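Local coordinates for protein ywnA (Bacillus subtilis subsp. subtilis, PDB 1XD7) that probably binds DNA as an Rrf2-type winged helix-turn-helix transcriptional regulator, at residues K48-L53 with Y77-K82. Residues are numbered along the deposited sequence; the frame is centred on the assembly and turned at random.
Sequences KKADIL and YRAVQK
Two bare methyl groups carry most of this contact, and they meet unusually closely: Ala50 CB lies 3.3 Å from Ala79 CB, tighter than normal van der Waals contact between carbons. Both CB atoms are directed at the opposing segment, but not head-on: the Ala50 CA-CB bond points almost straight at Ala79 CB, while that of Ala79 stands at about 113° to the line between the methyls. The backbones come together, with Ala50 CA and Ala79 CA 5.5 Å apart. Ala79 CB also receives the tip of a second side chain, Ile52 CD1, at 4.1 Å, and therefore sits against both a methyl and the end of a longer branch. The torsions of Ile52 explain this reach: CG1 is anti to the carbonyl carbon, and chi2 of -176° extends the chain fully, carrying CD1 out to helix 73-80. The joined surface is small, 84 Å² summed over both sides, and entirely apolar; more than half of it belongs to Ala79.

The way helix 37-49 ends brings Ala50 and Ile52 to the same neighbour. Ala50 is the first residue to depart from helical angles, and Asp51, with a positive phi of 45°, is the C-prime residue of a Schellman motif in which Ile52 N returns to Leu47 O. Beyond this turn, Ile52 is buried and also packs on Leu47. On the other segment, Val80 touches Ala11 and Met43, while Tyr77, whose CB points away from Ala50 and Ile52, packs on Met118 and Leu122 of helix 98-122. The contact thus joins the turn after the predicted DNA-binding helix-turn-helix, just before strand 53-54, first of the two wing strands, to the helix following that wing, an arrangement characteristic of the winged-helix fold of Rrf2-type regulators.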
loop_
_atom_site.group_PDB
_atom_site.type_symbol
_atom_site.label_atom_id
_atom_site.label_comp_id
_atom_site.label_asym_id
_atom_site.label_seq_id
_atom_site.Cartn_x
_atom_site.Cartn_y
_atom_site.Cartn_z
ATOM N N LYS A 48 2.033 22.902 -3.986
ATOM C CA LYS A 48 1.548 24.143 -4.554
ATOM C C LYS A 48 0.907 23.853 -5.901
ATOM O O LYS A 48 -0.144 24.401 -6.228
ATOM C CB LYS A 48 2.686 25.132 -4.718
ATOM C CG LYS A 48 3.168 25.692 -3.387
ATOM C CD LYS A 48 4.139 26.835 -3.580
ATOM C CE LYS A 48 5.385 26.377 -4.306
ATOM N NZ LYS A 48 6.391 27.478 -4.374
ATOM N N LYS A 49 1.552 22.985 -6.675
ATOM C CA LYS A 49 1.056 22.599 -7.987
ATOM C C LYS A 49 -0.369 22.092 -7.799
ATOM O O LYS A 49 -1.243 22.332 -8.625
ATOM C CB LYS A 49 1.937 21.495 -8.560
ATOM C CG LYS A 49 2.110 21.522 -10.064
ATOM C CD LYS A 49 3.033 20.380 -10.489
ATOM C CE LYS A 49 3.358 20.410 -11.977
ATOM N NZ LYS A 49 4.196 21.587 -12.334
ATOM N N ALA A 50 -0.597 21.397 -6.692
ATOM C CA ALA A 50 -1.923 20.880 -6.379
ATOM C C ALA A 50 -2.706 21.976 -5.657
ATOM O O ALA A 50 -3.731 21.719 -5.031
ATOM C CB ALA A 50 -1.802 19.656 -5.496
ATOM N N ASP A 51 -2.211 23.202 -5.765
ATOM C CA ASP A 51 -2.813 24.358 -5.115
ATOM C C ASP A 51 -3.209 24.130 -3.670
ATOM O O ASP A 51 -4.210 24.653 -3.201
ATOM C CB ASP A 51 -4.012 24.873 -5.906
ATOM C CG ASP A 51 -3.690 26.150 -6.656
ATOM O OD1 ASP A 51 -2.662 26.169 -7.371
ATOM O OD2 ASP A 51 -4.450 27.135 -6.530
ATOM N N ILE A 52 -2.425 23.330 -2.965
ATOM C CA ILE A 52 -2.694 23.100 -1.561
ATOM C C ILE A 52 -1.968 24.211 -0.814
ATOM O O ILE A 52 -2.391 24.649 0.259
ATOM C CB ILE A 52 -2.140 21.767 -1.087
ATOM C CG1 ILE A 52 -2.972 20.628 -1.681
ATOM C CG2 ILE A 52 -2.142 21.732 0.429
ATOM C CD1 ILE A 52 -2.565 19.260 -1.203
ATOM N N LEU A 53 -0.873 24.670 -1.408
ATOM C CA LEU A 53 -0.080 25.717 -0.822
ATOM C C LEU A 53 0.041 26.854 -1.773
ATOM O O LEU A 53 0.271 26.656 -2.968
ATOM C CB LEU A 53 1.320 25.233 -0.509
ATOM C CG LEU A 53 1.437 24.291 0.673
ATOM C CD1 LEU A 53 2.871 23.818 0.754
ATOM C CD2 LEU A 53 1.014 24.998 1.954
ATOM N N TYR A 77 -2.289 13.062 -0.561
ATOM C CA TYR A 77 -1.770 11.885 -1.233
ATOM C C TYR A 77 -1.595 12.067 -2.737
ATOM O O TYR A 77 -0.492 11.946 -3.256
ATOM C CB TYR A 77 -2.704 10.710 -0.979
ATOM C CG TYR A 77 -2.270 9.420 -1.642
ATOM C CD1 TYR A 77 -1.141 8.727 -1.202
ATOM C CD2 TYR A 77 -3.011 8.871 -2.692
ATOM C CE1 TYR A 77 -0.765 7.511 -1.789
ATOM C CE2 TYR A 77 -2.645 7.656 -3.286
ATOM C CZ TYR A 77 -1.525 6.979 -2.830
ATOM O OH TYR A 77 -1.182 5.766 -3.398
ATOM N N ARG A 78 -2.689 12.348 -3.436
ATOM C CA ARG A 78 -2.641 12.528 -4.882
ATOM C C ARG A 78 -1.596 13.538 -5.305
ATOM O O ARG A 78 -0.842 13.300 -6.246
ATOM C CB ARG A 78 -4.003 12.962 -5.424
ATOM C CG ARG A 78 -4.716 11.893 -6.249
ATOM C CD ARG A 78 -5.849 12.516 -7.061
ATOM N NE ARG A 78 -5.492 12.859 -8.442
ATOM C CZ ARG A 78 -4.421 13.561 -8.821
ATOM N NH1 ARG A 78 -3.554 14.016 -7.927
ATOM N NH2 ARG A 78 -4.222 13.819 -10.107
ATOM N N ALA A 79 -1.547 14.669 -4.611
ATOM C CA ALA A 79 -0.580 15.709 -4.935
ATOM C C ALA A 79 0.852 15.192 -4.916
ATOM O O ALA A 79 1.679 15.661 -5.684
ATOM C CB ALA A 79 -0.724 16.873 -3.976
ATOM N N VAL A 80 1.152 14.229 -4.052
ATOM C CA VAL A 80 2.507 13.685 -3.972
ATOM C C VAL A 80 2.541 12.229 -4.434
ATOM O O VAL A 80 3.547 11.535 -4.275
ATOM C CB VAL A 80 3.052 13.745 -2.526
ATOM C CG1 VAL A 80 3.205 15.195 -2.062
ATOM C CG2 VAL A 80 2.118 12.991 -1.604
ATOM N N GLN A 81 1.428 11.786 -5.005
ATOM C CA GLN A 81 1.254 10.425 -5.505
ATOM C C GLN A 81 2.147 10.124 -6.708
ATOM O O GLN A 81 2.153 10.874 -7.684
ATOM C CB GLN A 81 -0.219 10.222 -5.892
ATOM C CG GLN A 81 -0.508 9.009 -6.741
ATOM C CD GLN A 81 -0.203 7.713 -6.028
ATOM O OE1 GLN A 81 0.920 7.489 -5.560
ATOM N NE2 GLN A 81 -1.203 6.840 -5.942
ATOM N N LYS A 82 2.894 9.022 -6.633
ATOM C CA LYS A 82 3.785 8.605 -7.717
ATOM C C LYS A 82 3.015 8.277 -8.995
ATOM O O LYS A 82 2.960 7.120 -9.423
ATOM C CB LYS A 82 4.596 7.380 -7.284
ATOM C CG LYS A 82 5.687 7.697 -6.267
ATOM C CD LYS A 82 6.276 6.435 -5.644
ATOM C CE LYS A 82 6.818 5.476 -6.691
ATOM N NZ LYS A 82 7.885 6.099 -7.512
#